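Local coordinates for protein acyl-CoA dehydrogenase (Mycobacterium thermoresistibile, PDB 3NF4) that binds flavin-adenine dinucleotide and, as an acyl-CoA dehydrogenase, probably oxidises acyl-CoA thioesters to their 2,3-enoyl forms, at residues A[23-26]-A[27-30]; A[78-81]-A[82-86]; A[365-368]-A[369-372]; A[372-375]-A[376-379]. All blocks are in the same frame, centred on the assembly; numbering follows the deposited sequence.

Contact 1. Residues A[23-26]-A[27-30]; sequences LIEL and TREI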
loop_
_atom_site.group_PDB
_atom_site.type_symbol
_atom_site.label_atom_id
_atom_site.label_comp_id
_atom_site.label_asym_id
_atom_site.label_seq_id
_atom_site.Cartn_x
_atom_site.Cartn_y
_atom_site.Cartn_z
ATOM N N LEU A 23 17.124 -29.024 19.331
ATOM C CA LEU A 23 15.767 -28.817 19.856
ATOM C C LEU A 23 14.811 -28.433 18.718
ATOM O O LEU A 23 13.655 -28.851 18.687
ATOM C CB LEU A 23 15.757 -27.755 20.968
ATOM C CG LEU A 23 14.390 -27.283 21.496
ATOM C CD1 LEU A 23 13.654 -28.436 22.225
ATOM C CD2 LEU A 23 14.508 -26.066 22.379
ATOM N N ILE A 24 15.317 -27.647 17.774
ATOM C CA ILE A 24 14.549 -27.330 16.579
ATOM C C ILE A 24 14.297 -28.620 15.803
ATOM O O ILE A 24 13.171 -28.884 15.358
ATOM C CB ILE A 24 15.240 -26.262 15.730
ATOM C CG1 ILE A 24 15.235 -24.907 16.474
ATOM C CG2 ILE A 24 14.620 -26.173 14.327
ATOM C CD1 ILE A 24 13.851 -24.226 16.610
ATOM N N GLU A 25 15.345 -29.440 15.699
ATOM C CA GLU A 25 15.272 -30.704 14.996
ATOM C C GLU A 25 14.258 -31.625 15.639
ATOM O O GLU A 25 13.499 -32.296 14.941
ATOM C CB GLU A 25 16.647 -31.368 14.957
ATOM C CG GLU A 25 16.880 -32.215 13.710
ATOM C CD GLU A 25 16.597 -31.452 12.407
ATOM O OE1 GLU A 25 17.287 -30.440 12.126
ATOM O OE2 GLU A 25 15.680 -31.874 11.661
ATOM N N LEU A 26 14.234 -31.667 16.965
ATOM C CA LEU A 26 13.222 -32.468 17.654
ATOM C C LEU A 26 11.777 -31.992 17.336
ATOM O O LEU A 26 10.874 -32.818 17.126
ATOM C CB LEU A 26 13.494 -32.514 19.161
ATOM C CG LEU A 26 12.480 -33.197 20.093
ATOM C CD1 LEU A 26 12.428 -34.711 19.862
ATOM C CD2 LEU A 26 12.804 -32.900 21.559
ATOM N N THR A 27 11.588 -30.668 17.276
ATOM C CA THR A 27 10.279 -30.052 16.974
ATOM C C THR A 27 9.757 -30.394 15.582
ATOM O O THR A 27 8.580 -30.688 15.433
ATOM C CB THR A 27 10.303 -28.499 17.143
ATOM O OG1 THR A 27 10.814 -28.162 18.441
ATOM C CG2 THR A 27 8.904 -27.909 16.973
ATOM N N ARG A 28 10.631 -30.369 14.578
ATOM C CA ARG A 28 10.241 -30.685 13.200
ATOM C C ARG A 28 9.759 -32.137 13.079
ATOM O O ARG A 28 8.794 -32.430 12.342
ATOM C CB ARG A 28 11.391 -30.401 12.222
ATOM C CG ARG A 28 11.810 -28.920 12.192
ATOM C CD ARG A 28 12.902 -28.585 11.157
ATOM N NE ARG A 28 12.729 -29.256 9.856
ATOM C CZ ARG A 28 11.905 -28.876 8.865
ATOM N NH1 ARG A 28 11.097 -27.807 8.968
ATOM N NH2 ARG A 28 11.880 -29.592 7.745
ATOM N N GLU A 29 10.412 -33.023 13.838
ATOM C CA GLU A 29 10.084 -34.447 13.855
ATOM C C GLU A 29 8.705 -34.743 14.468
ATOM O O GLU A 29 7.867 -35.385 13.838
ATOM C CB GLU A 29 11.235 -35.267 14.522
ATOM C CG GLU A 29 11.096 -36.787 14.429
ATOM C CD GLU A 29 10.663 -37.285 13.035
ATOM O OE1 GLU A 29 11.182 -36.735 12.027
ATOM O OE2 GLU A 29 9.810 -38.215 12.949
ATOM N N ILE A 30 8.469 -34.261 15.688
ATOM C CA ILE A 30 7.154 -34.385 16.353
ATOM C C ILE A 30 6.006 -33.750 15.524
ATOM O O ILE A 30 4.939 -34.360 15.358
ATOM C CB ILE A 30 7.169 -33.754 17.787
ATOM C CG1 ILE A 30 8.445 -34.112 18.565
ATOM C CG2 ILE A 30 5.923 -34.116 18.574
ATOM C CD1 ILE A 30 8.565 -35.589 19.021
#
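Thr27 OG1 turns back on its own helix and donates to Leu23 O at 2.9 Å. The backbone N of Thr27 donates to the same oxygen, at 3.1 Å. The two donors come from opposite faces of the Leu23 carbonyl plane, so one acceptor is gripped twice. The torsion that allows this sets OG1 beside the backbone N and anti to the carbonyl carbon (chi1 -53°). The bond gives the buried hydroxyl a partner within its own helix. This is the tight part of the contact. Leu23, Ile24 and Thr27 face helix 77-88, where Leu23 packs on Val79 and both Ile24 and Thr27 pack on Val83.

The other side is looser. Leu26 and Ile30 lie side by side and point the same way, with Leu26 CD1 4.0 Å from Ile30 CD1; Leu26 is exposed. Glu25 is also exposed, and its OE2 stays 4.3 Å from Arg28 NE. It lies at the edge of the guanidinium, near its plane, too far for a salt bridge, though the opposite charges probably attract. The backbone bond from Glu29 N to Glu25 O is weak at 3.4 Å. The helix itself stays regular here, and Ile30 N bonds Leu26 O almost straight (177°). The arrangement is that of an amphipathic alpha-helix, here one of the helices of the N-terminal domain of the acyl-CoA dehydrogenase fold.

Contact 2. Residues A[78-81]-A[82-86]; sequences EVYL and QVLEE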
loop_
_atom_site.group_PDB
_atom_site.type_symbol
_atom_site.label_atom_id
_atom_site.label_comp_id
_atom_site.label_asym_id
_atom_site.label_seq_id
_atom_site.Cartn_x
_atom_site.Cartn_y
_atom_site.Cartn_z
ATOM N N GLU A 78 14.613 -16.169 22.092
ATOM C CA GLU A 78 15.278 -16.388 20.802
ATOM C C GLU A 78 15.198 -17.855 20.340
ATOM O O GLU A 78 15.236 -18.121 19.134
ATOM C CB GLU A 78 16.726 -15.874 20.891
ATOM C CG GLU A 78 17.607 -15.976 19.649
ATOM C CD GLU A 78 19.060 -15.424 19.860
ATOM O OE1 GLU A 78 19.599 -15.410 21.000
ATOM O OE2 GLU A 78 19.675 -14.999 18.859
ATOM N N VAL A 79 15.065 -18.800 21.281
ATOM C CA VAL A 79 14.855 -20.210 20.935
ATOM C C VAL A 79 13.375 -20.605 21.066
ATOM O O VAL A 79 12.805 -21.203 20.138
ATOM C CB VAL A 79 15.775 -21.206 21.759
ATOM C CG1 VAL A 79 15.546 -22.632 21.336
ATOM C CG2 VAL A 79 17.222 -20.882 21.586
ATOM N N TYR A 80 12.744 -20.268 22.193
ATOM C CA TYR A 80 11.317 -20.585 22.370
ATOM C C TYR A 80 10.438 -20.137 21.186
ATOM O O TYR A 80 9.663 -20.941 20.657
ATOM C CB TYR A 80 10.779 -20.029 23.702
ATOM C CG TYR A 80 9.277 -19.947 23.793
ATOM C CD1 TYR A 80 8.489 -21.084 23.642
ATOM C CD2 TYR A 80 8.635 -18.727 24.049
ATOM C CE1 TYR A 80 7.090 -21.015 23.738
ATOM C CE2 TYR A 80 7.246 -18.642 24.139
ATOM C CZ TYR A 80 6.483 -19.800 23.997
ATOM O OH TYR A 80 5.116 -19.758 24.087
ATOM N N LEU A 81 10.581 -18.879 20.758
ATOM C CA LEU A 81 9.725 -18.320 19.709
ATOM C C LEU A 81 9.859 -19.017 18.356
ATOM O O LEU A 81 8.857 -19.126 17.611
ATOM C CB LEU A 81 9.945 -16.808 19.550
ATOM C CG LEU A 81 9.479 -15.929 20.720
ATOM C CD1 LEU A 81 9.825 -14.465 20.514
ATOM C CD2 LEU A 81 7.973 -16.115 20.983
ATOM N N GLN A 82 11.079 -19.491 18.050
ATOM C CA GLN A 82 11.365 -20.178 16.780
ATOM C C GLN A 82 10.838 -21.641 16.786
ATOM O O GLN A 82 10.534 -22.215 15.725
ATOM C CB GLN A 82 12.877 -20.076 16.398
ATOM C CG GLN A 82 13.414 -18.637 16.164
ATOM C CD GLN A 82 14.817 -18.556 15.514
ATOM O OE1 GLN A 82 15.010 -18.908 14.339
ATOM N NE2 GLN A 82 15.783 -18.050 16.265
ATOM N N VAL A 83 10.721 -22.242 17.974
ATOM C CA VAL A 83 10.030 -23.536 18.113
ATOM C C VAL A 83 8.522 -23.371 17.854
ATOM O O VAL A 83 7.886 -24.182 17.151
ATOM C CB VAL A 83 10.215 -24.158 19.517
ATOM C CG1 VAL A 83 9.242 -25.335 19.711
ATOM C CG2 VAL A 83 11.662 -24.586 19.744
ATOM N N LEU A 84 7.965 -22.315 18.441
ATOM C CA LEU A 84 6.583 -21.910 18.204
ATOM C C LEU A 84 6.328 -21.668 16.703
ATOM O O LEU A 84 5.295 -22.069 16.166
ATOM C CB LEU A 84 6.273 -20.664 19.033
ATOM C CG LEU A 84 4.801 -20.366 19.356
ATOM C CD1 LEU A 84 4.105 -21.592 20.026
ATOM C CD2 LEU A 84 4.669 -19.116 20.224
ATOM N N GLU A 85 7.286 -21.053 16.018
ATOM C CA GLU A 85 7.157 -20.822 14.579
ATOM C C GLU A 85 7.064 -22.134 13.757
ATOM O O GLU A 85 6.274 -22.231 12.803
ATOM C CB GLU A 85 8.307 -19.924 14.075
ATOM C CG GLU A 85 8.040 -19.300 12.726
ATOM C CD GLU A 85 9.282 -18.953 11.911
ATOM O OE1 GLU A 85 10.171 -18.176 12.338
ATOM O OE2 GLU A 85 9.332 -19.416 10.771
ATOM N N GLU A 86 7.882 -23.125 14.128
ATOM C CA GLU A 86 7.934 -24.421 13.437
ATOM C C GLU A 86 6.620 -25.175 13.629
ATOM O O GLU A 86 6.061 -25.696 12.666
ATOM C CB GLU A 86 9.123 -25.274 13.918
ATOM C CG GLU A 86 10.538 -24.786 13.496
ATOM C CD GLU A 86 10.827 -24.922 11.993
ATOM O OE1 GLU A 86 10.042 -25.580 11.272
ATOM O OE2 GLU A 86 11.847 -24.362 11.519
#
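Gln82 and Glu78 meet through a side-chain to backbone hydrogen bond. Gln82 NE2 donates to Glu78 O at 2.9 Å, almost in line with the C=O bond (C=O...N angle 164°). The oxygen lies 18° out of the Gln82 amide plane. CG of Gln82 sits beside the backbone N (chi1 -62°), and from there the chain runs extended back along the helix to the carbonyl one turn earlier. The far side of the amide is held too, since Gln82 OE1 accepts from Arg13 NH1. Together these bonds should fix the rotation of the amide.

The backbone bonds are those of an alpha-helix. Val83 N reaches Val79 O at 3.2 Å, Leu84 N reaches Tyr80 O at 3.1 Å, and Glu85 N reaches Leu81 O at 3.0 Å.

The apolar part is the pair Tyr80 and Leu84. Their side chains run side by side in the same direction. Leu84 CD2 approaches the phenol end of the ring, 4.2 Å from CZ and 3.9 Å from OH. The hydroxyl itself is hydrogen-bonded to Ser102 OG, and Leu84 also packs on Val98 of helix 92-104.

The charged part lies at the later end. Glu85 makes salt bridges to Arg13 and Arg304 and a hydrogen bond to Tyr307. This carboxylate is buried, and the nearby arginines would be expected to favour its ionised state. The chemistry implies a buried helix whose polar groups are met by hydrogen bonds and salt bridges from surrounding residues.

Contact 3. Residues A[365-368]-A[369-372]; sequences KIMQ and IFEG. With FAD (flavin-adenine dinucleotide), chain C.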
loop_
_atom_site.group_PDB
_atom_site.type_symbol
_atom_site.label_atom_id
_atom_site.label_comp_id
_atom_site.label_asym_id
_atom_site.label_seq_id
_atom_site.Cartn_x
_atom_site.Cartn_y
_atom_site.Cartn_z
ATOM N N LYS A 365 -6.723 -13.854 8.966
ATOM C CA LYS A 365 -7.576 -12.693 9.275
ATOM C C LYS A 365 -7.724 -12.417 10.782
ATOM O O LYS A 365 -7.623 -11.271 11.192
ATOM C CB LYS A 365 -8.960 -12.798 8.599
ATOM C CG LYS A 365 -9.871 -11.607 8.833
ATOM C CD LYS A 365 -9.295 -10.283 8.230
ATOM C CE LYS A 365 -9.138 -9.215 9.317
ATOM N NZ LYS A 365 -8.610 -7.903 8.818
ATOM N N ILE A 366 -7.952 -13.450 11.596
ATOM C CA ILE A 366 -8.192 -13.264 13.062
ATOM C C ILE A 366 -6.907 -12.802 13.797
ATOM O O ILE A 366 -6.957 -12.136 14.834
ATOM C CB ILE A 366 -8.775 -14.565 13.724
ATOM C CG1 ILE A 366 -9.210 -14.351 15.208
ATOM C CG2 ILE A 366 -7.752 -15.694 13.689
ATOM C CD1 ILE A 366 -10.171 -13.145 15.484
ATOM N N MET A 367 -5.755 -13.135 13.241
ATOM C CA MET A 367 -4.482 -12.698 13.796
ATOM C C MET A 367 -4.309 -11.165 13.814
ATOM O O MET A 367 -3.681 -10.594 14.750
ATOM C CB MET A 367 -3.354 -13.381 13.028
ATOM C CG MET A 367 -2.516 -14.228 13.874
ATOM S SD MET A 367 -2.278 -15.851 13.183
ATOM C CE MET A 367 -3.426 -16.819 14.170
ATOM N N GLN A 368 -4.874 -10.497 12.808
ATOM C CA GLN A 368 -4.906 -9.032 12.793
ATOM C C GLN A 368 -5.790 -8.446 13.934
ATOM O O GLN A 368 -5.705 -7.236 14.244
ATOM C CB GLN A 368 -5.380 -8.512 11.423
ATOM C CG GLN A 368 -4.427 -8.805 10.235
ATOM C CD GLN A 368 -4.944 -8.246 8.917
ATOM O OE1 GLN A 368 -5.975 -8.691 8.399
ATOM N NE2 GLN A 368 -4.225 -7.250 8.364
ATOM N N ILE A 369 -6.600 -9.316 14.553
ATOM C CA ILE A 369 -7.648 -8.915 15.486
ATOM C C ILE A 369 -7.356 -9.247 16.962
ATOM O O ILE A 369 -7.456 -8.364 17.810
ATOM C CB ILE A 369 -9.054 -9.461 15.062
ATOM C CG1 ILE A 369 -9.590 -8.658 13.870
ATOM C CG2 ILE A 369 -10.043 -9.412 16.221
ATOM C CD1 ILE A 369 -10.544 -9.411 12.955
ATOM N N PHE A 370 -7.003 -10.484 17.298
ATOM C CA PHE A 370 -6.745 -10.759 18.715
ATOM C C PHE A 370 -5.351 -10.365 19.243
ATOM O O PHE A 370 -4.479 -9.982 18.470
ATOM C CB PHE A 370 -7.183 -12.168 19.150
ATOM C CG PHE A 370 -6.468 -13.315 18.461
ATOM C CD1 PHE A 370 -7.114 -14.553 18.358
ATOM C CD2 PHE A 370 -5.185 -13.189 17.959
ATOM C CE1 PHE A 370 -6.499 -15.652 17.734
ATOM C CE2 PHE A 370 -4.548 -14.279 17.337
ATOM C CZ PHE A 370 -5.211 -15.513 17.230
ATOM N N GLU A 371 -5.196 -10.396 20.572
ATOM C CA GLU A 371 -3.970 -9.965 21.254
ATOM C C GLU A 371 -3.748 -8.454 21.007
ATOM O O GLU A 371 -2.617 -7.978 20.904
ATOM C CB GLU A 371 -2.805 -10.820 20.728
ATOM C CG GLU A 371 -1.685 -11.174 21.689
ATOM C CD GLU A 371 -2.135 -11.856 22.990
ATOM O OE1 GLU A 371 -1.985 -11.172 24.050
ATOM O OE2 GLU A 371 -2.575 -13.067 22.980
ATOM N N GLY A 372 -4.842 -7.706 20.903
ATOM C CA GLY A 372 -4.797 -6.272 20.635
ATOM C C GLY A 372 -4.834 -6.088 19.127
ATOM O O GLY A 372 -3.878 -6.482 18.445
HETATM P PA FAD C . -13.901 -3.944 19.801
HETATM O O1A FAD C . -13.120 -3.503 21.008
HETATM O O2A FAD C . -15.400 -3.818 19.863
HETATM O O5B FAD C . -13.396 -3.100 18.522
HETATM C C5B FAD C . -14.086 -3.035 17.275
HETATM C C4B FAD C . -13.304 -2.134 16.307
HETATM O O4B FAD C . -13.104 -0.806 16.837
HETATM C C3B FAD C . -11.923 -2.705 16.012
HETATM O O3B FAD C . -11.640 -2.532 14.625
HETATM C C2B FAD C . -10.970 -1.840 16.822
HETATM O O2B FAD C . -9.637 -1.826 16.264
HETATM C C1B FAD C . -11.702 -0.485 16.872
HETATM N N9A FAD C . -11.296 0.224 18.111
HETATM C C8A FAD C . -11.606 -0.138 19.391
HETATM N N7A FAD C . -11.016 0.728 20.244
HETATM C C5A FAD C . -10.341 1.635 19.497
HETATM C C6A FAD C . -9.566 2.749 19.806
HETATM N N6A FAD C . -9.365 3.088 21.103
HETATM N N1A FAD C . -9.012 3.486 18.796
HETATM C C2A FAD C . -9.202 3.147 17.506
HETATM N N3A FAD C . -9.938 2.067 17.190
HETATM C C4A FAD C . -10.513 1.307 18.156
HETATM N N1 FAD C . -9.661 -12.751 24.830
HETATM C C2 FAD C . -9.088 -13.194 25.992
HETATM O O2 FAD C . -9.002 -12.440 26.996
HETATM N N3 FAD C . -8.597 -14.459 26.078
HETATM C C4 FAD C . -8.659 -15.310 25.021
HETATM O O4 FAD C . -8.197 -16.473 25.147
HETATM C C4X FAD C . -9.238 -14.872 23.813
HETATM N N5 FAD C . -9.324 -15.709 22.746
HETATM C C5X FAD C . -9.915 -15.274 21.601
HETATM C C6 FAD C . -10.007 -16.135 20.506
HETATM C C7 FAD C . -10.608 -15.717 19.318
HETATM C C7M FAD C . -10.688 -16.682 18.158
HETATM C C8 FAD C . -11.116 -14.415 19.243
HETATM C C8M FAD C . -11.783 -13.852 18.014
HETATM C C9 FAD C . -11.015 -13.560 20.337
HETATM C C9A FAD C . -10.420 -13.965 21.522
HETATM N N10 FAD C . -10.333 -13.108 22.574
HETATM C C10 FAD C . -9.759 -13.557 23.732
HETATM C "C1'" FAD C . -10.880 -11.719 22.485
HETATM C "C2'" FAD C . -10.055 -10.744 21.603
HETATM O "O2'" FAD C . -8.819 -10.412 22.267
HETATM C "C3'" FAD C . -10.877 -9.498 21.163
HETATM O "O3'" FAD C . -11.909 -9.952 20.277
HETATM C "C4'" FAD C . -10.121 -8.353 20.449
HETATM O "O4'" FAD C . -8.914 -7.994 21.146
HETATM C "C5'" FAD C . -10.919 -7.053 20.166
HETATM O "O5'" FAD C . -12.018 -6.715 21.049
HETATM P P FAD C . -13.545 -6.677 20.494
HETATM O O1P FAD C . -13.823 -7.979 19.763
HETATM O O2P FAD C . -14.494 -6.280 21.591
HETATM O O3P FAD C . -13.481 -5.466 19.414
#
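Phe370 CG stands between its backbone N and carbonyl carbon (chi1 62°), which folds the ring back over the preceding turn. Ile366 sends CG1 anti to its own N (chi1 -173°), and this directs CG1, and with it CD1, toward the flavin methyl C8M. The segments 365-368 and 369-372 form the end of helix 357-367 and the turn after it, part of the FAD pocket in the C-terminal domain.

Ile366 O closes the turn. It accepts from Phe370 N at 3.0 Å, almost straight on, and from Ile369 N at 2.9 Å, which comes from above the carbonyl plane. The same oxygen lies over one face of the Phe370 ring, offset toward the rim. Met367 runs alongside that ring, with CE 3.8 Å from CZ of Phe370. Ile366 crosses Phe370 and Ile369 at about right angles, its CD1 3.8 Å from Ile369 CG2.

At the end away from the flavin, Lys365 NZ donates to Gln368 OE1 at 2.8 Å. Lys365 NZ also bonds to Gln344 OE1 and Thr340 O of the third subunit, so the turn is part of a subunit interface. On the flavin side, C7 of the FAD lies in the plane of the Phe370 ring, at its edge, 3.8 Å from CD1.

Contact 4. Residues A[372-375]-A[376-379]; sequences GTNQ and IQRL. With FAD (flavin-adenine dinucleotide), chain C.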
loop_
_atom_site.group_PDB
_atom_site.type_symbol
_atom_site.label_atom_id
_atom_site.label_comp_id
_atom_site.label_asym_id
_atom_site.label_seq_id
_atom_site.Cartn_x
_atom_site.Cartn_y
_atom_site.Cartn_z
ATOM N N GLY A 372 -4.842 -7.706 20.903
ATOM C CA GLY A 372 -4.797 -6.272 20.635
ATOM C C GLY A 372 -4.834 -6.088 19.127
ATOM O O GLY A 372 -3.878 -6.482 18.445
ATOM N N THR A 373 -5.929 -5.496 18.626
ATOM C CA THR A 373 -6.142 -5.283 17.190
ATOM C C THR A 373 -4.992 -4.447 16.662
ATOM O O THR A 373 -4.321 -3.726 17.425
ATOM C CB THR A 373 -7.508 -4.547 16.851
ATOM O OG1 THR A 373 -7.457 -3.177 17.279
ATOM C CG2 THR A 373 -8.707 -5.219 17.520
ATOM N N ASN A 374 -4.758 -4.531 15.367
ATOM C CA ASN A 374 -3.751 -3.662 14.748
ATOM C C ASN A 374 -3.998 -2.127 14.824
ATOM O O ASN A 374 -3.048 -1.343 14.688
ATOM C CB ASN A 374 -3.420 -4.176 13.362
ATOM C CG ASN A 374 -2.696 -5.523 13.428
ATOM O OD1 ASN A 374 -2.390 -6.024 14.529
ATOM N ND2 ASN A 374 -2.391 -6.097 12.274
ATOM N N GLN A 375 -5.237 -1.699 15.130
ATOM C CA GLN A 375 -5.481 -0.263 15.433
ATOM C C GLN A 375 -4.993 0.110 16.871
ATOM O O GLN A 375 -4.374 1.161 17.071
ATOM C CB GLN A 375 -6.938 0.145 15.217
ATOM C CG GLN A 375 -7.392 0.194 13.756
ATOM C CD GLN A 375 -7.491 -1.195 13.090
ATOM O OE1 GLN A 375 -8.025 -2.158 13.677
ATOM N NE2 GLN A 375 -6.946 -1.303 11.860
ATOM N N ILE A 376 -5.251 -0.755 17.845
ATOM C CA ILE A 376 -4.670 -0.595 19.196
ATOM C C ILE A 376 -3.109 -0.618 19.196
ATOM O O ILE A 376 -2.477 0.228 19.878
ATOM C CB ILE A 376 -5.326 -1.609 20.228
ATOM C CG1 ILE A 376 -6.536 -0.964 20.890
ATOM C CG2 ILE A 376 -4.391 -2.034 21.347
ATOM C CD1 ILE A 376 -7.744 -0.835 20.012
ATOM N N GLN A 377 -2.502 -1.552 18.434
ATOM C CA GLN A 377 -1.017 -1.559 18.254
ATOM C C GLN A 377 -0.474 -0.199 17.800
ATOM O O GLN A 377 0.437 0.323 18.412
ATOM C CB GLN A 377 -0.502 -2.662 17.301
ATOM C CG GLN A 377 -0.795 -4.133 17.681
ATOM C CD GLN A 377 -0.529 -4.510 19.167
ATOM O OE1 GLN A 377 0.288 -3.894 19.860
ATOM N NE2 GLN A 377 -1.236 -5.549 19.644
ATOM N N ARG A 378 -1.051 0.376 16.742
ATOM C CA ARG A 378 -0.677 1.698 16.289
ATOM C C ARG A 378 -0.845 2.806 17.361
ATOM O O ARG A 378 -0.063 3.783 17.415
ATOM C CB ARG A 378 -1.448 2.075 15.009
ATOM C CG ARG A 378 -1.137 1.192 13.751
ATOM C CD ARG A 378 -1.942 1.703 12.507
ATOM N NE ARG A 378 -1.468 1.070 11.283
ATOM C CZ ARG A 378 -1.891 -0.102 10.804
ATOM N NH1 ARG A 378 -2.825 -0.808 11.425
ATOM N NH2 ARG A 378 -1.345 -0.595 9.703
ATOM N N LEU A 379 -1.879 2.665 18.191
ATOM C CA LEU A 379 -2.160 3.647 19.247
ATOM C C LEU A 379 -1.094 3.511 20.358
ATOM O O LEU A 379 -0.543 4.501 20.826
ATOM C CB LEU A 379 -3.602 3.485 19.768
ATOM C CG LEU A 379 -4.118 4.377 20.907
ATOM C CD1 LEU A 379 -3.870 5.895 20.651
ATOM C CD2 LEU A 379 -5.620 4.113 21.243
HETATM P PA FAD C . -13.901 -3.944 19.801
HETATM O O1A FAD C . -13.120 -3.503 21.008
HETATM O O2A FAD C . -15.400 -3.818 19.863
HETATM O O5B FAD C . -13.396 -3.100 18.522
HETATM C C5B FAD C . -14.086 -3.035 17.275
HETATM C C4B FAD C . -13.304 -2.134 16.307
HETATM O O4B FAD C . -13.104 -0.806 16.837
HETATM C C3B FAD C . -11.923 -2.705 16.012
HETATM O O3B FAD C . -11.640 -2.532 14.625
HETATM C C2B FAD C . -10.970 -1.840 16.822
HETATM O O2B FAD C . -9.637 -1.826 16.264
HETATM C C1B FAD C . -11.702 -0.485 16.872
HETATM N N9A FAD C . -11.296 0.224 18.111
HETATM C C8A FAD C . -11.606 -0.138 19.391
HETATM N N7A FAD C . -11.016 0.728 20.244
HETATM C C5A FAD C . -10.341 1.635 19.497
HETATM C C6A FAD C . -9.566 2.749 19.806
HETATM N N6A FAD C . -9.365 3.088 21.103
HETATM N N1A FAD C . -9.012 3.486 18.796
HETATM C C2A FAD C . -9.202 3.147 17.506
HETATM N N3A FAD C . -9.938 2.067 17.190
HETATM C C4A FAD C . -10.513 1.307 18.156
HETATM N N1 FAD C . -9.661 -12.751 24.830
HETATM C C2 FAD C . -9.088 -13.194 25.992
HETATM O O2 FAD C . -9.002 -12.440 26.996
HETATM N N3 FAD C . -8.597 -14.459 26.078
HETATM C C4 FAD C . -8.659 -15.310 25.021
HETATM O O4 FAD C . -8.197 -16.473 25.147
HETATM C C4X FAD C . -9.238 -14.872 23.813
HETATM N N5 FAD C . -9.324 -15.709 22.746
HETATM C C5X FAD C . -9.915 -15.274 21.601
HETATM C C6 FAD C . -10.007 -16.135 20.506
HETATM C C7 FAD C . -10.608 -15.717 19.318
HETATM C C7M FAD C . -10.688 -16.682 18.158
HETATM C C8 FAD C . -11.116 -14.415 19.243
HETATM C C8M FAD C . -11.783 -13.852 18.014
HETATM C C9 FAD C . -11.015 -13.560 20.337
HETATM C C9A FAD C . -10.420 -13.965 21.522
HETATM N N10 FAD C . -10.333 -13.108 22.574
HETATM C C10 FAD C . -9.759 -13.557 23.732
HETATM C "C1'" FAD C . -10.880 -11.719 22.485
HETATM C "C2'" FAD C . -10.055 -10.744 21.603
HETATM O "O2'" FAD C . -8.819 -10.412 22.267
HETATM C "C3'" FAD C . -10.877 -9.498 21.163
HETATM O "O3'" FAD C . -11.909 -9.952 20.277
HETATM C "C4'" FAD C . -10.121 -8.353 20.449
HETATM O "O4'" FAD C . -8.914 -7.994 21.146
HETATM C "C5'" FAD C . -10.919 -7.053 20.166
HETATM O "O5'" FAD C . -12.018 -6.715 21.049
HETATM P P FAD C . -13.545 -6.677 20.494
HETATM O O1P FAD C . -13.823 -7.979 19.763
HETATM O O2P FAD C . -14.494 -6.280 21.591
HETATM O O3P FAD C . -13.481 -5.466 19.414
#
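Thr373 and Ile376 meet at the start of helix 374-383, and both touch the FAD. Thr373 OG1 shares a hydrogen bond of 2.8 Å with the ribose hydroxyl O2B of the FAD. The same OG1 caps the helix: as N-cap residue, Thr373 accepts a weak bond from Ile376 N, at 3.3 Å but nearly straight (173°). Its chi1 of 70° puts OG1 between the backbone N and the carbonyl carbon, where it can serve both partners. O2B also donates weakly to Gln375 OE1 at 3.1 Å, so two side chains hold one hydroxyl. Ile376 places CD1 against the adenine, 3.6 Å from C5A of the FAD.

The next shell sets these groups. Gln377 N donates to Thr373 O at 3.0 Å. Gln377 bends at chi2, and its NE2 reaches back to Gly372 O at 3.0 Å, from above the carbonyl plane. Gly372 has no side chain, and NE2 of Gln377 comes to 3.8 Å from its CA. Arg378 runs extended beside Gln375, with guanidinium and amide planes only 18° apart, and its NH1 makes a weak bond to Asn374 O.

Farther out, Gln375 OE1 is hydrogen-bonded to Gln344 NE2 of the third subunit. Arg378 NE forms a salt bridge with Asp295 OD1 of the second subunit. Lys328, on helix 321-346, bonds to both Gly372 O and Asn374 OD1. The first turn of helix 374-383 therefore lies against helix 321-346 of its own chain, with residues of two other subunits close by.

Overall arrangement
The contacts follow one another along the chain in two pairs. Contacts 1 and 2 belong to the N-terminal domain, on helices 18-35 and 77-88, with centres about 11 Å apart. These two helices pack directly on each other. Contacts 3 and 4 belong to the C-terminal domain, with centres about 9 Å apart. They share Gly372 and join the end of helix 357-367 to helix 374-383. Both touch the FAD and the third subunit. Contacts 1 and 4 are about 33 Å apart between centres, on opposite sides of the chain's centre. One pair thus belongs to the helical N-terminal domain, and the other forms part of the cofactor site at a subunit interface.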